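Local structure of PTS system fructose-like EIIB component 3 (Escherichia coli K12, 4TN5) at residues 3-8 with 55-60; 15-20 with 82-87; 29-34 with 97-102; 76-81 with 102-107. The protein probably takes a phosphoryl group from its phosphorylated EIIA partner onto a cysteine and passes it on to fructose or a similar sugar during uptake through the membrane component. One frame throughout, in Å; residues are numbered along the deposited sequence.

Interaction 1. Residues 3-8 with 55-60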
loop_
_atom_site.group_PDB
_atom_site.type_symbol
_atom_site.label_atom_id
_atom_site.label_comp_id
_atom_site.label_asym_id
_atom_site.label_seq_id
_atom_site.Cartn_x
_atom_site.Cartn_y
_atom_site.Cartn_z
ATOM N N TYR A 3 -6.381 9.750 15.758
ATOM C CA TYR A 3 -7.343 10.368 14.853
ATOM C C TYR A 3 -7.434 9.658 13.503
ATOM O O TYR A 3 -6.443 9.522 12.787
ATOM C CB TYR A 3 -7.027 11.851 14.660
ATOM C CG TYR A 3 -7.987 12.557 13.735
ATOM C CD1 TYR A 3 -9.349 12.575 14.000
ATOM C CD2 TYR A 3 -7.532 13.208 12.597
ATOM C CE1 TYR A 3 -10.233 13.219 13.156
ATOM C CE2 TYR A 3 -8.407 13.855 11.748
ATOM C CZ TYR A 3 -9.756 13.858 12.031
ATOM O OH TYR A 3 -10.631 14.502 11.187
ATOM N N LEU A 4 -8.644 9.227 13.164
ATOM C CA LEU A 4 -8.893 8.440 11.963
ATOM C C LEU A 4 -9.773 9.204 10.980
ATOM O O LEU A 4 -10.754 9.826 11.374
ATOM C CB LEU A 4 -9.583 7.129 12.355
ATOM C CG LEU A 4 -10.073 6.170 11.267
ATOM C CD1 LEU A 4 -8.981 5.196 10.862
ATOM C CD2 LEU A 4 -11.311 5.425 11.737
ATOM N N VAL A 5 -9.416 9.172 9.700
ATOM C CA VAL A 5 -10.316 9.662 8.661
ATOM C C VAL A 5 -10.816 8.475 7.850
ATOM O O VAL A 5 -10.104 7.484 7.688
ATOM C CB VAL A 5 -9.656 10.707 7.735
ATOM C CG1 VAL A 5 -9.306 11.965 8.516
ATOM C CG2 VAL A 5 -8.426 10.127 7.056
ATOM N N ALA A 6 -12.042 8.562 7.352
ATOM C CA ALA A 6 -12.641 7.420 6.678
ATOM C C ALA A 6 -13.491 7.802 5.478
ATOM O O ALA A 6 -14.079 8.883 5.429
ATOM C CB ALA A 6 -13.457 6.606 7.660
ATOM N N VAL A 7 -13.547 6.897 4.509
ATOM C CA VAL A 7 -14.422 7.055 3.360
ATOM C C VAL A 7 -15.187 5.763 3.114
ATOM O O VAL A 7 -14.590 4.706 2.904
ATOM C CB VAL A 7 -13.645 7.428 2.085
ATOM C CG1 VAL A 7 -14.591 7.495 0.899
ATOM C CG2 VAL A 7 -12.920 8.752 2.265
ATOM N N THR A 8 -16.510 5.849 3.160
ATOM C CA THR A 8 -17.357 4.710 2.840
ATOM C C THR A 8 -18.013 4.952 1.488
ATOM O O THR A 8 -18.542 6.034 1.234
ATOM C CB THR A 8 -18.434 4.484 3.914
ATOM O OG1 THR A 8 -19.251 5.654 4.031
ATOM C CG2 THR A 8 -17.786 4.196 5.259
ATOM N N ARG A 55 -4.161 15.190 6.513
ATOM C CA ARG A 55 -2.724 15.352 6.720
ATOM C C ARG A 55 -2.323 15.249 8.198
ATOM O O ARG A 55 -1.150 15.048 8.522
ATOM C CB ARG A 55 -2.251 16.672 6.087
ATOM C CG ARG A 55 -2.339 16.770 4.566
ATOM C CD ARG A 55 -1.774 18.092 4.066
ATOM N NE ARG A 55 -1.872 18.211 2.615
ATOM C CZ ARG A 55 -0.996 17.690 1.760
ATOM N NH1 ARG A 55 0.055 17.017 2.208
ATOM N NH2 ARG A 55 -1.174 17.843 0.455
ATOM N N ARG A 56 -3.295 15.358 9.095
ATOM C CA ARG A 56 -3.008 15.215 10.519
ATOM C C ARG A 56 -3.619 13.936 11.080
ATOM O O ARG A 56 -3.481 13.641 12.268
ATOM C CB ARG A 56 -3.514 16.423 11.301
ATOM C CG ARG A 56 -5.012 16.443 11.473
ATOM C CD ARG A 56 -5.471 17.712 12.152
ATOM N NE ARG A 56 -6.924 17.775 12.211
ATOM C CZ ARG A 56 -7.655 17.177 13.146
ATOM N NH1 ARG A 56 -7.062 16.472 14.099
ATOM N NH2 ARG A 56 -8.976 17.282 13.126
ATOM N N ALA A 57 -4.302 13.186 10.223
ATOM C CA ALA A 57 -4.838 11.890 10.612
ATOM C C ALA A 57 -3.693 10.901 10.765
ATOM O O ALA A 57 -2.732 10.929 9.997
ATOM C CB ALA A 57 -5.832 11.393 9.579
ATOM N N ASP A 58 -3.794 10.032 11.763
ATOM C CA ASP A 58 -2.753 9.044 12.006
ATOM C C ASP A 58 -2.906 7.849 11.071
ATOM O O ASP A 58 -1.940 7.138 10.793
ATOM C CB ASP A 58 -2.777 8.592 13.465
ATOM C CG ASP A 58 -2.534 9.735 14.432
ATOM O OD1 ASP A 58 -1.354 10.024 14.728
ATOM O OD2 ASP A 58 -3.521 10.344 14.895
ATOM N N VAL A 59 -4.126 7.644 10.584
ATOM C CA VAL A 59 -4.423 6.542 9.676
ATOM C C VAL A 59 -5.776 6.770 9.003
ATOM O O VAL A 59 -6.677 7.368 9.589
ATOM C CB VAL A 59 -4.407 5.180 10.417
ATOM C CG1 VAL A 59 -5.447 5.160 11.524
ATOM C CG2 VAL A 59 -4.611 4.017 9.450
ATOM N N ALA A 60 -5.905 6.315 7.760
ATOM C CA ALA A 60 -7.169 6.406 7.043
ATOM C C ALA A 60 -7.808 5.030 6.901
ATOM O O ALA A 60 -7.114 4.016 6.860
ATOM C CB ALA A 60 -6.958 7.040 5.676
#
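Tyr-3 starts the strand and meets 55-60 with both its backbone and its side chain. Its N donates to Asp-58 OD2 (3.0 Å) and its O accepts from Asp-58 N (2.9 Å), so two bonds tie the residue to Asp-58; the carboxylate oxygen is met on its anti side, somewhat out of plane. From here the side chain can be followed outward. CB lies near Asp-58 OD2. CG is anti to the backbone N (chi1 -180°), which swings the ring across toward Arg-56 and Ala-57. CD2 touches Arg-56 NH1 at 3.6 Å and also borders Ala-57. CE2 lies under the guanidinium carbon, 3.7 Å from Arg-56 CZ, and the ring CZ comes 3.7 Å from Arg-56 NH2. The two planes are only 4° apart, a flat stack with off-centre cation-pi character. At the tip, OH bonds to Ser-36 OG, while Arg-56 NH2 has a second partner in the salt bridge to Asp-53, so both stacked groups are also held at their ends. Further on, Val-5 N donates to Val-59 O (3.3 Å) and parallel pairing sets in. Leu-4 CD1 packs on Val-59 CG1 (3.6 Å) on one face of the sheet, and Val-5 CG2 on Ala-60 CB (3.7 Å) on the other. The pairing joins strands 3-9 and 59-64 in the parallel part of the sheet, with helices packed on it as is characteristic of an alpha/beta fold. Helix 92-103 covers Leu-4 and Val-59, helix 18-30 reaches Leu-4 through Cys-28, and Leu-49 touches Val-5 on the opposite face.

Interaction 2. Residues 15-20 with 82-87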
loop_
_atom_site.group_PDB
_atom_site.type_symbol
_atom_site.label_atom_id
_atom_site.label_comp_id
_atom_site.label_asym_id
_atom_site.label_seq_id
_atom_site.Cartn_x
_atom_site.Cartn_y
_atom_site.Cartn_z
ATOM N N ALA A 15 -27.941 3.501 1.171
ATOM C CA ALA A 15 -28.258 2.537 2.219
ATOM C C ALA A 15 -27.108 1.670 2.720
ATOM O O ALA A 15 -27.008 1.383 3.913
ATOM C CB ALA A 15 -29.367 1.671 1.641
ATOM N N HIS A 16 -26.243 1.256 1.800
ATOM C CA HIS A 16 -25.099 0.420 2.146
ATOM C C HIS A 16 -23.930 1.262 2.644
ATOM O O HIS A 16 -22.968 0.736 3.205
ATOM C CB HIS A 16 -24.668 -0.421 0.943
ATOM C CG HIS A 16 -25.718 -1.375 0.464
ATOM N ND1 HIS A 16 -26.040 -1.519 -0.868
ATOM C CD2 HIS A 16 -26.520 -2.232 1.140
ATOM C CE1 HIS A 16 -26.995 -2.423 -0.993
ATOM N NE2 HIS A 16 -27.304 -2.871 0.211
ATOM N N THR A 17 -24.017 2.571 2.434
ATOM C CA THR A 17 -22.963 3.489 2.861
ATOM C C THR A 17 -23.104 3.983 4.305
ATOM O O THR A 17 -22.125 3.998 5.053
ATOM C CB THR A 17 -22.818 4.690 1.891
ATOM O OG1 THR A 17 -22.101 4.277 0.722
ATOM C CG2 THR A 17 -22.067 5.835 2.550
ATOM N N TYR A 18 -24.311 4.377 4.703
ATOM C CA TYR A 18 -24.481 5.007 6.012
ATOM C C TYR A 18 -24.386 4.071 7.207
ATOM O O TYR A 18 -23.977 4.493 8.286
ATOM C CB TYR A 18 -25.766 5.825 6.088
ATOM C CG TYR A 18 -25.767 7.004 5.158
ATOM C CD1 TYR A 18 -24.575 7.597 4.761
ATOM C CD2 TYR A 18 -26.959 7.554 4.711
ATOM C CE1 TYR A 18 -24.570 8.676 3.923
ATOM C CE2 TYR A 18 -26.965 8.640 3.872
ATOM C CZ TYR A 18 -25.767 9.201 3.484
ATOM O OH TYR A 18 -25.754 10.286 2.646
HETATM N N MSE A 19 -24.769 2.812 7.030
HETATM C CA MSE A 19 -24.632 1.848 8.114
HETATM C C MSE A 19 -23.158 1.511 8.317
HETATM O O MSE A 19 -22.733 1.185 9.426
HETATM C CB MSE A 19 -25.456 0.586 7.851
HETATM C CG MSE A 19 -26.952 0.815 7.773
HETATM SE SE MSE A 19 -27.695 1.445 9.459
HETATM C CE MSE A 19 -29.563 1.600 8.922
ATOM N N ALA A 20 -22.382 1.599 7.241
ATOM C CA ALA A 20 -20.941 1.406 7.326
ATOM C C ALA A 20 -20.329 2.543 8.133
ATOM O O ALA A 20 -19.510 2.315 9.024
ATOM C CB ALA A 20 -20.329 1.346 5.936
ATOM N N CYS A 82 -10.771 -1.832 2.496
ATOM C CA CYS A 82 -11.584 -3.034 2.382
ATOM C C CYS A 82 -12.924 -2.700 1.741
ATOM O O CYS A 82 -13.313 -1.535 1.666
ATOM C CB CYS A 82 -11.806 -3.665 3.757
ATOM S SG CYS A 82 -12.795 -2.662 4.889
ATOM N N SER A 83 -13.625 -3.727 1.275
ATOM C CA SER A 83 -14.949 -3.544 0.700
ATOM C C SER A 83 -15.971 -3.339 1.812
ATOM O O SER A 83 -15.710 -3.664 2.971
ATOM C CB SER A 83 -15.331 -4.749 -0.158
ATOM O OG SER A 83 -15.213 -5.956 0.574
ATOM N N ILE A 84 -17.133 -2.795 1.456
ATOM C CA ILE A 84 -18.192 -2.550 2.434
ATOM C C ILE A 84 -18.730 -3.840 3.042
ATOM O O ILE A 84 -18.751 -3.998 4.262
ATOM C CB ILE A 84 -19.371 -1.754 1.841
ATOM C CG1 ILE A 84 -19.039 -0.264 1.805
ATOM C CG2 ILE A 84 -20.635 -1.966 2.672
ATOM C CD1 ILE A 84 -20.251 0.620 1.569
ATOM N N TYR A 85 -19.164 -4.774 2.210
ATOM C CA TYR A 85 -19.758 -5.982 2.764
ATOM C C TYR A 85 -18.755 -6.801 3.599
ATOM O O TYR A 85 -19.141 -7.640 4.405
ATOM C CB TYR A 85 -20.443 -6.764 1.658
ATOM C CG TYR A 85 -21.252 -5.988 0.683
ATOM C CD1 TYR A 85 -22.095 -4.944 1.069
ATOM C CD2 TYR A 85 -21.095 -6.229 -0.657
ATOM C CE1 TYR A 85 -22.796 -4.230 0.117
ATOM C CE2 TYR A 85 -21.785 -5.508 -1.572
ATOM C CZ TYR A 85 -22.633 -4.529 -1.195
ATOM O OH TYR A 85 -23.302 -3.854 -2.172
ATOM N N ALA A 86 -17.466 -6.523 3.423
ATOM C CA ALA A 86 -16.429 -7.084 4.293
ATOM C C ALA A 86 -16.347 -6.412 5.667
ATOM O O ALA A 86 -16.210 -7.085 6.693
ATOM C CB ALA A 86 -15.082 -7.037 3.613
ATOM N N PHE A 87 -16.412 -5.085 5.685
ATOM C CA PHE A 87 -16.425 -4.341 6.939
ATOM C C PHE A 87 -17.687 -4.680 7.713
ATOM O O PHE A 87 -17.680 -4.765 8.943
ATOM C CB PHE A 87 -16.370 -2.839 6.670
ATOM C CG PHE A 87 -16.519 -1.998 7.904
ATOM C CD1 PHE A 87 -15.444 -1.798 8.752
ATOM C CD2 PHE A 87 -17.731 -1.405 8.213
ATOM C CE1 PHE A 87 -15.576 -1.025 9.886
ATOM C CE2 PHE A 87 -17.868 -0.631 9.348
ATOM C CZ PHE A 87 -16.788 -0.441 10.184
#
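His-16 and Tyr-85 form the aromatic part of the contact, a T-shaped pair in which the edge of the tyrosine points at the face of the imidazole. The centroids are 5.6 Å apart and the planes stand at 87°. Tyr-85 CE1 does the touching, 4.1 Å from His-16 CG and displaced toward the rim of the imidazole. The tyrosine gets there because its CG lies beside the backbone N (chi1 -43°), which brings the ring nearer to the loop than its first bond would suggest. His-16 ND1 has a weak hydrogen bond of its own, to Ser-12 OG.

Two carbon-to-carbonyl contacts follow: Ile-84 CD1 ends 3.2 Å from His-16 O, with CG2 of the same residue also bordering that carbonyl, and Phe-87 CE2 approaches Ala-20 O at 3.4 Å, obliquely to the ring. Residues 15-20 lead from the loop carrying Cys-10, the inferred phosphocysteine, into helix 18-30; this strand-loop-helix turn resembles the phosphate-binding loop of low-molecular-weight phosphatases, and Thr-17, His-16 and Ile-84 all touch Cys-10.

The apolar contacts are looser. Ala-20 CB is 4.4 Å from both Ile-84 CD1 and Phe-87 CD2, and so sits between these two side chains. Phe-87 continues along helix 18-30 to Arg-23, Leu-24 and Leu-27, and both Ile-84 and Phe-87 rest on Ile-63 of strand 59-64.

No hydrogen bond crosses between the segments. Polar ties run within and outside them: Ser-83 is the N-cap of helix 84-89, its O accepting from Phe-87 N, and Asp-65 OD1 accepts from Ile-84 N.

Interaction 3. Residues 29-34 with 97-102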
loop_
_atom_site.group_PDB
_atom_site.type_symbol
_atom_site.label_atom_id
_atom_site.label_comp_id
_atom_site.label_asym_id
_atom_site.label_seq_id
_atom_site.Cartn_x
_atom_site.Cartn_y
_atom_site.Cartn_z
ATOM N N LEU A 29 -15.614 5.693 18.874
ATOM C CA LEU A 29 -15.814 6.355 20.155
ATOM C C LEU A 29 -15.560 5.370 21.282
ATOM O O LEU A 29 -15.112 5.746 22.365
ATOM C CB LEU A 29 -17.234 6.917 20.255
ATOM C CG LEU A 29 -18.307 5.959 20.774
ATOM C CD1 LEU A 29 -18.327 5.946 22.295
ATOM C CD2 LEU A 29 -19.673 6.332 20.220
ATOM N N LEU A 30 -15.846 4.102 21.014
ATOM C CA LEU A 30 -15.602 3.044 21.989
ATOM C C LEU A 30 -14.106 2.902 22.253
ATOM O O LEU A 30 -13.690 2.576 23.363
ATOM C CB LEU A 30 -16.171 1.700 21.521
ATOM C CG LEU A 30 -17.689 1.493 21.560
ATOM C CD1 LEU A 30 -18.048 0.030 21.310
ATOM C CD2 LEU A 30 -18.286 1.982 22.864
ATOM N N GLU A 31 -13.302 3.141 21.222
ATOM C CA GLU A 31 -11.850 3.067 21.339
ATOM C C GLU A 31 -11.278 4.445 21.602
ATOM O O GLU A 31 -10.067 4.614 21.762
ATOM C CB GLU A 31 -11.243 2.493 20.066
ATOM C CG GLU A 31 -10.029 1.631 20.314
ATOM C CD GLU A 31 -9.890 0.543 19.283
ATOM O OE1 GLU A 31 -10.173 0.809 18.097
ATOM O OE2 GLU A 31 -9.514 -0.584 19.663
ATOM N N LYS A 32 -12.176 5.421 21.628
ATOM C CA LYS A 32 -11.829 6.806 21.898
ATOM C C LYS A 32 -10.902 7.378 20.858
ATOM O O LYS A 32 -9.937 8.084 21.161
ATOM C CB LYS A 32 -11.276 6.970 23.296
ATOM C CG LYS A 32 -12.402 7.198 24.235
ATOM C CD LYS A 32 -13.229 5.975 24.561
ATOM C CE LYS A 32 -14.489 6.430 25.265
ATOM N NZ LYS A 32 -15.292 5.328 25.848
ATOM N N TRP A 33 -11.222 7.040 19.620
ATOM C CA TRP A 33 -10.536 7.572 18.471
ATOM C C TRP A 33 -11.357 8.721 17.917
ATOM O O TRP A 33 -12.576 8.610 17.789
ATOM C CB TRP A 33 -10.406 6.485 17.413
ATOM C CG TRP A 33 -9.342 5.478 17.691
ATOM C CD1 TRP A 33 -8.416 5.511 18.692
ATOM C CD2 TRP A 33 -9.087 4.286 16.947
ATOM N NE1 TRP A 33 -7.601 4.408 18.616
ATOM C CE2 TRP A 33 -7.994 3.640 17.550
ATOM C CE3 TRP A 33 -9.683 3.703 15.825
ATOM C CZ2 TRP A 33 -7.481 2.437 17.071
ATOM C CZ3 TRP A 33 -9.175 2.511 15.350
ATOM C CH2 TRP A 33 -8.086 1.891 15.971
ATOM N N GLY A 34 -10.698 9.830 17.606
ATOM C CA GLY A 34 -11.345 10.899 16.873
ATOM C C GLY A 34 -11.559 10.405 15.458
ATOM O O GLY A 34 -10.744 9.638 14.944
ATOM N N ALA A 97 -6.571 -4.351 12.210
ATOM C CA ALA A 97 -5.704 -4.096 11.073
ATOM C C ALA A 97 -5.320 -2.625 11.103
ATOM O O ALA A 97 -4.156 -2.272 10.928
ATOM C CB ALA A 97 -6.418 -4.432 9.776
ATOM N N VAL A 98 -6.317 -1.779 11.347
ATOM C CA VAL A 98 -6.109 -0.342 11.494
ATOM C C VAL A 98 -5.113 -0.031 12.609
ATOM O O VAL A 98 -4.287 0.872 12.484
ATOM C CB VAL A 98 -7.444 0.402 11.764
ATOM C CG1 VAL A 98 -7.190 1.833 12.208
ATOM C CG2 VAL A 98 -8.327 0.381 10.525
ATOM N N ARG A 99 -5.172 -0.797 13.692
ATOM C CA ARG A 99 -4.341 -0.506 14.854
ATOM C C ARG A 99 -2.913 -1.008 14.643
ATOM O O ARG A 99 -1.970 -0.488 15.236
ATOM C CB ARG A 99 -4.970 -1.081 16.125
ATOM C CG ARG A 99 -4.674 -0.270 17.381
ATOM C CD ARG A 99 -5.512 -0.738 18.567
ATOM N NE ARG A 99 -5.441 0.185 19.698
ATOM C CZ ARG A 99 -4.411 0.263 20.536
ATOM N NH1 ARG A 99 -3.359 -0.526 20.367
ATOM N NH2 ARG A 99 -4.431 1.129 21.541
ATOM N N LYS A 100 -2.756 -2.010 13.782
ATOM C CA LYS A 100 -1.427 -2.424 13.335
ATOM C C LYS A 100 -0.790 -1.340 12.471
ATOM O O LYS A 100 0.307 -0.866 12.764
ATOM C CB LYS A 100 -1.480 -3.739 12.550
ATOM C CG LYS A 100 -1.953 -4.949 13.344
ATOM C CD LYS A 100 -2.017 -6.188 12.463
ATOM C CE LYS A 100 -1.109 -7.298 12.976
ATOM N NZ LYS A 100 -1.879 -8.524 13.331
ATOM N N VAL A 101 -1.496 -0.951 11.412
ATOM C CA VAL A 101 -1.050 0.106 10.510
ATOM C C VAL A 101 -0.733 1.380 11.292
ATOM O O VAL A 101 0.196 2.117 10.961
ATOM C CB VAL A 101 -2.117 0.395 9.431
ATOM C CG1 VAL A 101 -1.727 1.590 8.586
ATOM C CG2 VAL A 101 -2.321 -0.832 8.554
ATOM N N LEU A 102 -1.505 1.617 12.346
ATOM C CA LEU A 102 -1.241 2.703 13.277
ATOM C C LEU A 102 0.053 2.436 14.043
ATOM O O LEU A 102 0.892 3.323 14.199
ATOM C CB LEU A 102 -2.412 2.835 14.254
ATOM C CG LEU A 102 -2.414 3.959 15.289
ATOM C CD1 LEU A 102 -2.198 5.301 14.625
ATOM C CD2 LEU A 102 -3.726 3.946 16.058
#
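Trp-33 closes the Schellman motif that ends helix 18-30, and its indole reaches across to Val-98, Arg-99 and Leu-102 of helix 92-103. In the motif Lys-32, with positive phi, is the C-prime residue; Trp-33 N turns back to Cys-28 O, while Lys-32 N makes a weak bond to Leu-29 O. The chain reverses here, and Trp-33 CG, beside its own backbone N (chi1 -77°), directs the six-membered part of the ring at the second helix.

Three residues of that helix receive it. Val-98 CG1 lies 3.8 Å from Trp-33 CZ3, the two side chains passing alongside with their ends pointing opposite ways. Arg-99 comes in at the rim: its CG sits in the ring plane, 3.9 Å from Trp-33 CZ2, and its extended chain carries CD and NE along the same corner. The guanidinium plane makes 16° with the indole, yet the group lies beside the ring and does not stack on it. Leu-102 CD2 adds a looser touch, 4.2 Å from Trp-33 CZ2.

Glu-31 bends at chi2 so that OE1 stands above one face of the Trp-33 indole, toward the rim, and OE2 comes within 4.1 Å of Arg-99 NE. That is too far for a salt bridge, though the opposite charges probably attract. Ala-2 also touches Trp-33, and beneath Val-98 lie Val-59, Leu-61 and Val-80 of the sheet.

Two helices on one face of a largely parallel sheet, bridged where one turns into the next strand of a beta-alpha-beta crossover (3-9, 18-30, 34-41), are characteristic of the three-layer alpha/beta fold.

Interaction 4. Residues 76-81 with 102-107; sequences HCRYVQ and LSAPQQ
Ala-104 O is approached by both terminal nitrogens of Arg-78: NH1 at 2.5 Å and, in a weak bond, NH2 at 2.6 Å. Both bonds are doubtful, because the guanidinium and this carbonyl are crowded by other atoms in the model. Arg-78 gets there with an extended chain from CG to NE, its end pushed in among carbonyls that follow helix 92-103. Ala-104 O lies at the edge of the guanidinium. Gln-106 O stands over one face, 2.9 Å from Arg-78 NH1, and Leu-102 O over the opposite one. If the guanidinium is rightly placed, the carbonyls at this helix end would probably steady its charge. Nearer the backbone, Arg-78 CG rests 4.0 Å from Gln-107 CA.

Gln-107, extended beyond CG, runs back along the other segment: CG is 3.9 Å from Cys-77 O, and NE2 reaches 3.5 Å from His-76 CA. A bound nickel ion lies about 8 Å from this side chain.

Residues 76-81 enter strand 79-82, which lies between strands 59-64 and 108-111. Residues 102-107 lead from helix 92-103 into strand 108-111; on the way, Gln-106 packs on Leu-110 of the second subunit.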
loop_
_atom_site.group_PDB
_atom_site.type_symbol
_atom_site.label_atom_id
_atom_site.label_comp_id
_atom_site.label_asym_id
_atom_site.label_seq_id
_atom_site.Cartn_x
_atom_site.Cartn_y
_atom_site.Cartn_z
ATOM N N HIS A 76 -0.222 9.347 0.565
ATOM C CA HIS A 76 0.810 9.539 1.582
ATOM C C HIS A 76 0.290 9.308 2.996
ATOM O O HIS A 76 0.805 9.880 3.958
ATOM C CB HIS A 76 1.431 10.932 1.475
ATOM C CG HIS A 76 2.185 11.157 0.202
ATOM N ND1 HIS A 76 3.317 10.445 -0.125
ATOM C CD2 HIS A 76 1.975 12.023 -0.818
ATOM C CE1 HIS A 76 3.769 10.855 -1.297
ATOM N NE2 HIS A 76 2.973 11.812 -1.738
ATOM N N CYS A 77 -0.725 8.462 3.120
ATOM C CA CYS A 77 -1.285 8.142 4.424
ATOM C C CYS A 77 -1.096 6.669 4.750
ATOM O O CYS A 77 -1.079 5.823 3.858
ATOM C CB CYS A 77 -2.779 8.477 4.465
ATOM S SG CYS A 77 -3.204 10.125 3.863
ATOM N N ARG A 78 -0.936 6.371 6.033
ATOM C CA ARG A 78 -1.101 5.010 6.503
ATOM C C ARG A 78 -2.579 4.721 6.334
ATOM O O ARG A 78 -3.409 5.499 6.802
ATOM C CB ARG A 78 -0.762 4.917 7.985
ATOM C CG ARG A 78 0.665 5.246 8.355
ATOM C CD ARG A 78 0.794 5.297 9.866
ATOM N NE ARG A 78 2.183 5.289 10.305
ATOM C CZ ARG A 78 2.855 4.186 10.611
ATOM N NH1 ARG A 78 2.268 3.001 10.517
ATOM N NH2 ARG A 78 4.118 4.265 11.002
ATOM N N TYR A 79 -2.928 3.631 5.662
ATOM C CA TYR A 79 -4.342 3.291 5.556
ATOM C C TYR A 79 -4.667 1.811 5.387
ATOM O O TYR A 79 -3.836 1.014 4.951
ATOM C CB TYR A 79 -5.054 4.138 4.484
ATOM C CG TYR A 79 -4.726 3.811 3.042
ATOM C CD1 TYR A 79 -5.337 2.744 2.394
ATOM C CD2 TYR A 79 -3.842 4.597 2.317
ATOM C CE1 TYR A 79 -5.052 2.452 1.073
ATOM C CE2 TYR A 79 -3.554 4.315 0.994
ATOM C CZ TYR A 79 -4.161 3.240 0.378
ATOM O OH TYR A 79 -3.877 2.955 -0.937
ATOM N N VAL A 80 -5.894 1.468 5.760
ATOM C CA VAL A 80 -6.446 0.144 5.537
ATOM C C VAL A 80 -7.608 0.280 4.565
ATOM O O VAL A 80 -8.465 1.147 4.734
ATOM C CB VAL A 80 -6.969 -0.473 6.847
ATOM C CG1 VAL A 80 -7.584 -1.840 6.586
ATOM C CG2 VAL A 80 -5.852 -0.572 7.867
ATOM N N GLN A 81 -7.631 -0.563 3.541
ATOM C CA GLN A 81 -8.725 -0.542 2.579
ATOM C C GLN A 81 -9.444 -1.884 2.528
ATOM O O GLN A 81 -8.812 -2.940 2.523
ATOM C CB GLN A 81 -8.223 -0.155 1.186
ATOM C CG GLN A 81 -9.313 -0.144 0.125
ATOM C CD GLN A 81 -8.867 0.500 -1.171
ATOM O OE1 GLN A 81 -7.912 1.277 -1.196
ATOM N NE2 GLN A 81 -9.559 0.181 -2.260
ATOM N N LEU A 102 -1.505 1.617 12.346
ATOM C CA LEU A 102 -1.241 2.703 13.277
ATOM C C LEU A 102 0.053 2.436 14.043
ATOM O O LEU A 102 0.892 3.323 14.199
ATOM C CB LEU A 102 -2.412 2.835 14.254
ATOM C CG LEU A 102 -2.414 3.959 15.289
ATOM C CD1 LEU A 102 -2.198 5.301 14.625
ATOM C CD2 LEU A 102 -3.726 3.946 16.058
ATOM N N SER A 103 0.210 1.199 14.505
ATOM C CA SER A 103 1.365 0.803 15.309
ATOM C C SER A 103 2.651 0.672 14.496
ATOM O O SER A 103 3.667 1.278 14.839
ATOM C CB SER A 103 1.079 -0.517 16.032
ATOM O OG SER A 103 2.270 -1.097 16.533
ATOM N N ALA A 104 2.595 -0.125 13.429
ATOM C CA ALA A 104 3.759 -0.433 12.593
ATOM C C ALA A 104 4.571 0.811 12.225
ATOM O O ALA A 104 4.005 1.839 11.865
ATOM C CB ALA A 104 3.326 -1.204 11.349
ATOM N N PRO A 105 5.892 0.701 12.299
ATOM C CA PRO A 105 6.788 1.841 12.066
ATOM C C PRO A 105 6.521 2.642 10.787
ATOM O O PRO A 105 6.429 3.868 10.856
ATOM C CB PRO A 105 8.168 1.183 11.989
ATOM C CG PRO A 105 8.041 -0.044 12.824
ATOM C CD PRO A 105 6.633 -0.531 12.625
ATOM N N GLN A 106 6.417 1.970 9.645
ATOM C CA GLN A 106 6.369 2.657 8.353
ATOM C C GLN A 106 4.972 2.936 7.791
ATOM O O GLN A 106 3.974 2.384 8.256
ATOM C CB GLN A 106 7.198 1.890 7.317
ATOM C CG GLN A 106 8.388 1.146 7.901
ATOM C CD GLN A 106 7.977 -0.067 8.711
ATOM O OE1 GLN A 106 6.807 -0.227 9.061
ATOM N NE2 GLN A 106 8.939 -0.930 9.013
ATOM N N GLN A 107 4.929 3.800 6.779
ATOM C CA GLN A 107 3.704 4.145 6.067
ATOM C C GLN A 107 3.333 2.897 5.273
ATOM O O GLN A 107 3.840 2.677 4.172
ATOM C CB GLN A 107 3.925 5.372 5.182
ATOM C CG GLN A 107 2.810 5.625 4.181
ATOM C CD GLN A 107 3.125 6.765 3.232
ATOM O OE1 GLN A 107 3.752 7.752 3.617
ATOM N NE2 GLN A 107 2.690 6.635 1.985
#

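In the fold
From the N terminus, 3-8, 15-20 and 29-34 all come before the first partner segment, 55-60. Interaction 1 closes first, at 55-60, pairing two central strands. Interaction 2 opens inside that loop and closes beyond it, at 82-87; interaction 3 likewise runs from 29-34 to 97-102, so interactions 1, 2 and 3 cross one another. Interaction 4 opens at 76-81, after interaction 1 has closed, closes last, at 102-107, and crosses interactions 2 and 3. None is nested. Interactions 2 and 3 join the two ends of helix 18-30 to helices 84-89 and 92-103, interactions 3 and 4 share Leu-102, and backbone bonds at Ala-60 link interactions 1 and 4 through adjacent strands.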